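Local structure of uncharacterized ParM protein (Staphylococcus aureus, 3JS6) at residues A[52-57]-A[100-105]; A[95-100]-A[139-144]. The protein probably polymerises as an actin-like protein into dynamic filaments that segregate plasmid DNA. All blocks are in the same frame, centred on the assembly; numbering follows the deposited sequence.

Interaction 1 (A[52-57]-A[100-105]); sequences SEFIIN and IGLLAR
Arg105 and Ser52 make the polar link between strand 52-56 and segment 100-105. Arg105 NH1 donates to Ser52 OG at 3.0 Å, with an N-H...O angle of 157° and the hydroxyl oxygen close to the guanidinium plane. The arginine chain starts out with CG anti to the backbone N (chi1 -164°), then folds at chi2 and chi3, which swings the guanidinium over to the strand. Asp146 completes the cluster: its OD1 is hydrogen-bonded to Ser52 OG and salt-bridged to Arg105 NH2, and its OD2 takes the amide of Glu53.

The apolar part centres on Phe54, whose ring meets the helix with its edge. CE2 meets the backbone at Leu102 N (3.8 Å) and Gly101 C (4.1 Å), both near the ring plane. Gly101 has no side chain to hold the ring off. Beside it, Phe54 CZ abuts Leu102 CG at 3.8 Å and lies 4.0 Å from Leu102 CD2, the two side chains crossing at about a right angle. Phe66 of strand 64-66 touches both Phe54 and Leu102 and extends this apolar patch.

Strand and helix segments cross at 109°, their axes 10.0 Å apart at closest approach. The contact thus joins a helix to one side of the mixed sheet in the actin-like N-terminal region. Its chemistry implies two complementary fastenings: an aromatic edge set against the helix backbone at a glycine, and a buried serine hydroxyl shared by an arginine and an aspartate, whose opposite charges probably offset one another.

Interaction 2 (A[95-100]-A[139-144]); sequences LVECSI and KSRLIE
Glu97 and Arg141 form a two-pronged salt bridge between helix 90-104 and strand 141-145. Arg141 NE donates to the syn lone pair of Glu97 OE1 at 2.9 Å (141°), with that oxygen tilted out of the guanidinium plane. The second prong, Arg141 NH2 to Glu97 OE2, is fairly straight, but its length of 2.4 Å is too short and doubtful. Carboxylate and guanidinium planes lie 39° apart, a twisted pairing. Bends at chi2 and chi3 turn the arginine chain to present NE and NH2 to the acid. Lys139 NZ stays 4.1 Å from Glu97 OE2, beyond salt-bridge range, though its charge probably still favours the carboxylate.

Apolar groups flank the pair. Ile100 CD1 sits over one face of the Arg141 guanidinium, 3.3 Å from NH1, and Lys139 CG lies over the opposite face. Ile143 CD1 packs against Glu97 O at 3.3 Å and more loosely against Ile100 CG2 at 4.3 Å.

The segments cross at 72°. Around them, Ile56 of strand 52-56 touches both Glu97 and Ile143, Val154 and Ile152 of strand 148-161 touch Arg141 and Ile143 respectively, and Met7 and Leu9 of strand 4-11 meet Ile100 from the same sheet.

Overall arrangement
From the N terminus, strand 52-56 comes first, followed by helix 90-104 and then strand 141-145. Interaction 1 closes the loop of 42 residues between the strand and the later part of the helix; interaction 2 closes a second, of 38 residues, from the middle of that helix to the later strand. Their segments alternate along the chain, so the contacts cross, and they share Ile100. The two strands are antiparallel neighbours in one mixed sheet, joined by backbone pairs such as Asn57 N to Leu142 O (2.8 Å). Together the contacts, with centres about 6 Å apart, fasten successive parts of one helix to adjacent strands within the actin-like N-terminal region.

Interaction 1 (A[52-57]-A[100-105])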
ATOM      1  N   SER A  52      13.292 -14.061   2.963  1.00 21.14           N
ATOM      2  CA  SER A  52      12.870 -15.448   3.126  1.00 24.28           C
ATOM      3  C   SER A  52      12.805 -16.226   1.819  1.00 21.80           C
ATOM      4  O   SER A  52      12.805 -15.651   0.734  1.00 24.05           O
ATOM      5  CB  SER A  52      11.496 -15.503   3.807  1.00 22.21           C
ATOM      6  OG  SER A  52      11.556 -14.981   5.115  1.00 26.75           O
ATOM      7  N   GLU A  53      12.761 -17.544   1.946  1.00 25.04           N
ATOM      8  CA  GLU A  53      12.683 -18.440   0.799  1.00 25.84           C
ATOM      9  C   GLU A  53      11.294 -19.013   0.759  1.00 23.53           C
ATOM     10  O   GLU A  53      10.774 -19.440   1.799  1.00 19.96           O
ATOM     11  CB  GLU A  53      13.697 -19.576   0.925  1.00 26.71           C
ATOM     12  CG  GLU A  53      15.126 -19.105   1.031  1.00 32.85           C
ATOM     13  CD  GLU A  53      16.110 -20.263   1.087  1.00 48.22           C
ATOM     14  OE1 GLU A  53      15.726 -21.360   1.561  1.00 43.56           O
ATOM     15  OE2 GLU A  53      17.269 -20.071   0.666  1.00 47.84           O
ATOM     16  N   PHE A  54      10.698 -19.022  -0.435  1.00 23.50           N
ATOM     17  CA  PHE A  54       9.342 -19.527  -0.620  1.00 23.54           C
ATOM     18  C   PHE A  54       9.247 -20.630  -1.673  1.00 23.30           C
ATOM     19  O   PHE A  54       9.713 -20.459  -2.809  1.00 22.04           O
ATOM     20  CB  PHE A  54       8.401 -18.389  -1.048  1.00 19.46           C
ATOM     21  CG  PHE A  54       8.344 -17.250  -0.075  1.00 26.02           C
ATOM     22  CD1 PHE A  54       9.383 -16.324   0.014  1.00 19.77           C
ATOM     23  CD2 PHE A  54       7.260 -17.123   0.783  1.00 18.42           C
ATOM     24  CE1 PHE A  54       9.328 -15.292   0.956  1.00 15.05           C
ATOM     25  CE2 PHE A  54       7.208 -16.097   1.721  1.00 20.15           C
ATOM     26  CZ  PHE A  54       8.242 -15.184   1.803  1.00 20.70           C
ATOM     27  N   ILE A  55       8.648 -21.756  -1.284  1.00 20.01           N
ATOM     28  CA  ILE A  55       8.410 -22.865  -2.218  1.00 21.93           C
ATOM     29  C   ILE A  55       6.897 -23.012  -2.261  1.00 21.81           C
ATOM     30  O   ILE A  55       6.248 -23.254  -1.225  1.00 20.00           O
ATOM     31  CB  ILE A  55       9.058 -24.170  -1.749  1.00 23.67           C
ATOM     32  CG1 ILE A  55      10.580 -24.037  -1.826  1.00 26.96           C
ATOM     33  CG2 ILE A  55       8.605 -25.326  -2.639  1.00 26.92           C
ATOM     34  CD1 ILE A  55      11.315 -25.254  -1.277  1.00 29.35           C
ATOM     35  N   ILE A  56       6.335 -22.866  -3.458  1.00 20.60           N
ATOM     36  CA  ILE A  56       4.876 -22.902  -3.634  1.00 19.86           C
ATOM     37  C   ILE A  56       4.374 -24.230  -4.221  1.00 22.94           C
ATOM     38  O   ILE A  56       4.835 -24.656  -5.285  1.00 20.10           O
ATOM     39  CB  ILE A  56       4.406 -21.776  -4.605  1.00 21.90           C
ATOM     40  CG1 ILE A  56       5.079 -20.435  -4.272  1.00 20.37           C
ATOM     41  CG2 ILE A  56       2.879 -21.688  -4.584  1.00 20.72           C
ATOM     42  CD1 ILE A  56       4.973 -20.028  -2.827  1.00 30.62           C
ATOM     43  N   ASN A  57       3.417 -24.850  -3.535  1.00 22.53           N
ATOM     44  CA  ASN A  57       2.815 -26.137  -3.945  1.00 22.41           C
ATOM     45  C   ASN A  57       3.808 -27.238  -4.305  1.00 21.28           C
ATOM     46  O   ASN A  57       3.609 -27.993  -5.267  1.00 23.62           O
ATOM     47  CB  ASN A  57       1.830 -25.934  -5.107  1.00 18.61           C
ATOM     48  CG  ASN A  57       0.585 -25.186  -4.678  1.00 17.52           C
ATOM     49  OD1 ASN A  57       0.083 -25.381  -3.563  1.00 20.12           O
ATOM     50  ND2 ASN A  57       0.087 -24.324  -5.545  1.00 24.90           N
ATOM     51  N   ILE A 100       1.355 -13.485   0.735  1.00 17.74           N
ATOM     52  CA  ILE A 100       0.416 -14.288   1.501  1.00 17.04           C
ATOM     53  C   ILE A 100       1.230 -15.209   2.410  1.00 17.31           C
ATOM     54  O   ILE A 100       0.926 -15.366   3.596  1.00 20.45           O
ATOM     55  CB  ILE A 100      -0.497 -15.102   0.559  1.00 17.56           C
ATOM     56  CG1 ILE A 100      -1.542 -14.149  -0.054  1.00 17.03           C
ATOM     57  CG2 ILE A 100      -1.128 -16.271   1.326  1.00 24.47           C
ATOM     58  CD1 ILE A 100      -2.440 -14.773  -1.115  1.00 22.41           C
ATOM     59  N   GLY A 101       2.294 -15.795   1.865  1.00 17.89           N
ATOM     60  CA  GLY A 101       3.126 -16.683   2.656  1.00 22.36           C
ATOM     61  C   GLY A 101       3.756 -16.032   3.882  1.00 25.24           C
ATOM     62  O   GLY A 101       3.829 -16.651   4.953  1.00 19.78           O
ATOM     63  N   LEU A 102       4.216 -14.789   3.739  1.00 23.34           N
ATOM     64  CA  LEU A 102       4.842 -14.073   4.858  1.00 24.35           C
ATOM     65  C   LEU A 102       3.834 -13.877   5.983  1.00 22.42           C
ATOM     66  O   LEU A 102       4.178 -13.973   7.156  1.00 21.63           O
ATOM     67  CB  LEU A 102       5.354 -12.687   4.441  1.00 26.16           C
ATOM     68  CG  LEU A 102       6.824 -12.448   4.097  1.00 34.69           C
ATOM     69  CD1 LEU A 102       7.028 -10.920   3.978  1.00 25.49           C
ATOM     70  CD2 LEU A 102       7.767 -13.040   5.175  1.00 25.16           C
ATOM     71  N   LEU A 103       2.597 -13.558   5.623  1.00 19.72           N
ATOM     72  CA  LEU A 103       1.582 -13.384   6.643  1.00 22.09           C
ATOM     73  C   LEU A 103       1.242 -14.743   7.272  1.00 18.22           C
ATOM     74  O   LEU A 103       1.087 -14.831   8.499  1.00 18.56           O
ATOM     75  CB  LEU A 103       0.332 -12.713   6.076  1.00 13.99           C
ATOM     76  CG  LEU A 103       0.512 -11.265   5.551  1.00 19.28           C
ATOM     77  CD1 LEU A 103      -0.854 -10.682   5.159  1.00 16.85           C
ATOM     78  CD2 LEU A 103       1.166 -10.366   6.618  1.00 16.78           C
ATOM     79  N   ALA A 104       1.183 -15.797   6.453  1.00 16.08           N
ATOM     80  CA  ALA A 104       0.871 -17.138   6.958  1.00 21.13           C
ATOM     81  C   ALA A 104       1.916 -17.606   7.962  1.00 23.49           C
ATOM     82  O   ALA A 104       1.593 -18.271   8.952  1.00 21.06           O
ATOM     83  CB  ALA A 104       0.758 -18.165   5.784  1.00 17.62           C
ATOM     84  N   ARG A 105       3.170 -17.237   7.727  1.00 15.83           N
ATOM     85  CA  ARG A 105       4.236 -17.649   8.616  1.00 22.39           C
ATOM     86  C   ARG A 105       4.050 -17.065  10.025  1.00 24.38           C
ATOM     87  O   ARG A 105       4.621 -17.567  10.985  1.00 21.88           O
ATOM     88  CB  ARG A 105       5.596 -17.223   8.054  1.00 17.65           C
ATOM     89  CG  ARG A 105       6.784 -17.942   8.708  1.00 31.18           C
ATOM     90  CD  ARG A 105       7.581 -16.976   9.571  1.00 41.45           C
ATOM     91  NE  ARG A 105       8.116 -15.865   8.780  1.00 41.04           N
ATOM     92  CZ  ARG A 105       9.220 -15.934   8.042  1.00 49.49           C
ATOM     93  NH1 ARG A 105       9.621 -14.874   7.350  1.00 46.87           N
ATOM     94  NH2 ARG A 105       9.939 -17.053   8.015  1.00 39.61           N
TER

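Interaction 2 (A[95-100]-A[139-144])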
ATOM      1  N   LEU A  95       4.674 -12.533  -6.451  1.00 19.68           N
ATOM      2  CA  LEU A  95       4.691 -11.557  -5.376  1.00 23.52           C
ATOM      3  C   LEU A  95       3.477 -11.806  -4.446  1.00 22.93           C
ATOM      4  O   LEU A  95       3.597 -11.787  -3.217  1.00 22.53           O
ATOM      5  CB  LEU A  95       4.597 -10.146  -5.942  1.00 23.41           C
ATOM      6  CG  LEU A  95       4.491  -9.001  -4.910  1.00 25.37           C
ATOM      7  CD1 LEU A  95       5.824  -8.860  -4.140  1.00 28.13           C
ATOM      8  CD2 LEU A  95       4.166  -7.689  -5.632  1.00 24.81           C
ATOM      9  N   VAL A  96       2.312 -12.026  -5.039  1.00 19.12           N
ATOM     10  CA  VAL A  96       1.106 -12.276  -4.239  1.00 19.02           C
ATOM     11  C   VAL A  96       1.295 -13.525  -3.360  1.00 17.87           C
ATOM     12  O   VAL A  96       1.001 -13.494  -2.156  1.00 20.82           O
ATOM     13  CB  VAL A  96      -0.136 -12.437  -5.151  1.00 17.71           C
ATOM     14  CG1 VAL A  96      -1.347 -12.912  -4.321  1.00 17.87           C
ATOM     15  CG2 VAL A  96      -0.465 -11.105  -5.807  1.00 22.38           C
ATOM     16  N   GLU A  97       1.787 -14.623  -3.941  1.00 17.81           N
ATOM     17  CA  GLU A  97       2.016 -15.838  -3.149  1.00 17.17           C
ATOM     18  C   GLU A  97       3.021 -15.617  -1.993  1.00 17.36           C
ATOM     19  O   GLU A  97       2.787 -16.089  -0.878  1.00 16.40           O
ATOM     20  CB  GLU A  97       2.529 -17.000  -4.020  1.00 24.32           C
ATOM     21  CG  GLU A  97       1.562 -17.477  -5.099  1.00 25.44           C
ATOM     22  CD  GLU A  97       0.232 -17.899  -4.532  1.00 30.58           C
ATOM     23  OE1 GLU A  97       0.235 -18.694  -3.577  1.00 32.10           O
ATOM     24  OE2 GLU A  97      -0.809 -17.428  -5.036  1.00 37.61           O
ATOM     25  N   CYS A  98       4.148 -14.943  -2.250  1.00 17.86           N
ATOM     26  CA  CYS A  98       5.130 -14.690  -1.172  1.00 22.32           C
ATOM     27  C   CYS A  98       4.578 -13.780  -0.060  1.00 17.50           C
ATOM     28  O   CYS A  98       4.928 -13.938   1.112  1.00 21.38           O
ATOM     29  CB  CYS A  98       6.413 -14.063  -1.741  1.00 18.91           C
ATOM     30  SG  CYS A  98       7.257 -15.181  -2.884  1.00 27.76           S
ATOM     31  N   SER A  99       3.749 -12.817  -0.444  1.00 18.97           N
ATOM     32  CA  SER A  99       3.145 -11.872   0.494  1.00 20.42           C
ATOM     33  C   SER A  99       2.150 -12.643   1.367  1.00 22.46           C
ATOM     34  O   SER A  99       2.104 -12.494   2.590  1.00 15.31           O
ATOM     35  CB  SER A  99       2.430 -10.755  -0.280  1.00 21.52           C
ATOM     36  OG  SER A  99       3.373  -9.973  -1.001  1.00 21.84           O
ATOM     37  N   ILE A 100       1.355 -13.485   0.735  1.00 17.74           N
ATOM     38  CA  ILE A 100       0.416 -14.288   1.501  1.00 17.04           C
ATOM     39  C   ILE A 100       1.230 -15.209   2.410  1.00 17.31           C
ATOM     40  O   ILE A 100       0.926 -15.366   3.596  1.00 20.45           O
ATOM     41  CB  ILE A 100      -0.497 -15.102   0.559  1.00 17.56           C
ATOM     42  CG1 ILE A 100      -1.542 -14.149  -0.054  1.00 17.03           C
ATOM     43  CG2 ILE A 100      -1.128 -16.271   1.326  1.00 24.47           C
ATOM     44  CD1 ILE A 100      -2.440 -14.773  -1.115  1.00 22.41           C
ATOM     45  N   LYS A 139      -8.033 -18.891  -3.371  1.00 30.71           N
ATOM     46  CA  LYS A 139      -7.654 -20.280  -3.592  1.00 29.71           C
ATOM     47  C   LYS A 139      -6.782 -20.797  -2.463  1.00 30.92           C
ATOM     48  O   LYS A 139      -6.169 -20.024  -1.728  1.00 28.62           O
ATOM     49  CB  LYS A 139      -6.912 -20.454  -4.925  1.00 31.69           C
ATOM     50  CG  LYS A 139      -5.551 -19.803  -5.000  1.00 36.06           C
ATOM     51  CD  LYS A 139      -4.953 -19.980  -6.392  1.00 37.88           C
ATOM     52  CE  LYS A 139      -3.706 -19.118  -6.572  1.00 41.77           C
ATOM     53  NZ  LYS A 139      -3.165 -19.221  -7.944  1.00 48.56           N
ATOM     54  N   SER A 140      -6.747 -22.112  -2.322  1.00 27.01           N
ATOM     55  CA  SER A 140      -5.940 -22.744  -1.300  1.00 30.74           C
ATOM     56  C   SER A 140      -4.556 -22.932  -1.857  1.00 25.88           C
ATOM     57  O   SER A 140      -4.384 -22.985  -3.066  1.00 23.46           O
ATOM     58  CB  SER A 140      -6.510 -24.123  -0.937  1.00 32.28           C
ATOM     59  OG  SER A 140      -7.611 -23.986  -0.061  1.00 35.29           O
ATOM     60  N   ARG A 141      -3.563 -23.016  -0.973  1.00 21.23           N
ATOM     61  CA  ARG A 141      -2.218 -23.266  -1.467  1.00 25.95           C
ATOM     62  C   ARG A 141      -1.274 -23.698  -0.371  1.00 19.52           C
ATOM     63  O   ARG A 141      -1.466 -23.366   0.786  1.00 23.90           O
ATOM     64  CB  ARG A 141      -1.663 -22.025  -2.156  1.00 21.24           C
ATOM     65  CG  ARG A 141      -1.449 -20.805  -1.274  1.00 34.68           C
ATOM     66  CD  ARG A 141      -2.659 -19.881  -1.391  1.00 44.18           C
ATOM     67  NE  ARG A 141      -2.455 -18.936  -2.498  1.00 32.09           N
ATOM     68  CZ  ARG A 141      -3.153 -17.816  -2.721  1.00 24.73           C
ATOM     69  NH1 ARG A 141      -4.135 -17.474  -1.891  1.00 25.94           N
ATOM     70  NH2 ARG A 141      -2.869 -17.048  -3.776  1.00 18.90           N
ATOM     71  N   LEU A 142      -0.263 -24.457  -0.740  1.00 23.26           N
ATOM     72  CA  LEU A 142       0.744 -24.904   0.196  1.00 19.50           C
ATOM     73  C   LEU A 142       1.959 -23.997  -0.013  1.00 26.09           C
ATOM     74  O   LEU A 142       2.495 -23.884  -1.126  1.00 23.40           O
ATOM     75  CB  LEU A 142       1.161 -26.347  -0.092  1.00 20.04           C
ATOM     76  CG  LEU A 142       2.336 -26.782   0.802  1.00 30.10           C
ATOM     77  CD1 LEU A 142       1.834 -26.892   2.230  1.00 36.95           C
ATOM     78  CD2 LEU A 142       2.918 -28.124   0.346  1.00 30.74           C
ATOM     79  N   ILE A 143       2.394 -23.338   1.044  1.00 19.67           N
ATOM     80  CA  ILE A 143       3.563 -22.485   0.909  1.00 17.36           C
ATOM     81  C   ILE A 143       4.529 -22.857   2.019  1.00 18.68           C
ATOM     82  O   ILE A 143       4.150 -22.985   3.182  1.00 22.28           O
ATOM     83  CB  ILE A 143       3.210 -20.982   1.030  1.00 19.00           C
ATOM     84  CG1 ILE A 143       2.268 -20.577  -0.103  1.00 18.03           C
ATOM     85  CG2 ILE A 143       4.499 -20.132   1.000  1.00 19.23           C
ATOM     86  CD1 ILE A 143       1.821 -19.152   0.011  1.00 20.02           C
ATOM     87  N   GLU A 144       5.787 -23.030   1.646  1.00 17.54           N
ATOM     88  CA  GLU A 144       6.823 -23.366   2.605  1.00 22.89           C
ATOM     89  C   GLU A 144       7.673 -22.098   2.715  1.00 25.21           C
ATOM     90  O   GLU A 144       8.267 -21.658   1.717  1.00 22.61           O
ATOM     91  CB  GLU A 144       7.660 -24.525   2.054  1.00 26.72           C
ATOM     92  CG  GLU A 144       8.502 -25.243   3.075  1.00 36.65           C
ATOM     93  CD  GLU A 144       9.567 -26.098   2.431  1.00 47.41           C
ATOM     94  OE1 GLU A 144      10.703 -25.606   2.234  1.00 45.20           O
ATOM     95  OE2 GLU A 144       9.261 -27.261   2.109  1.00 47.46           O
TER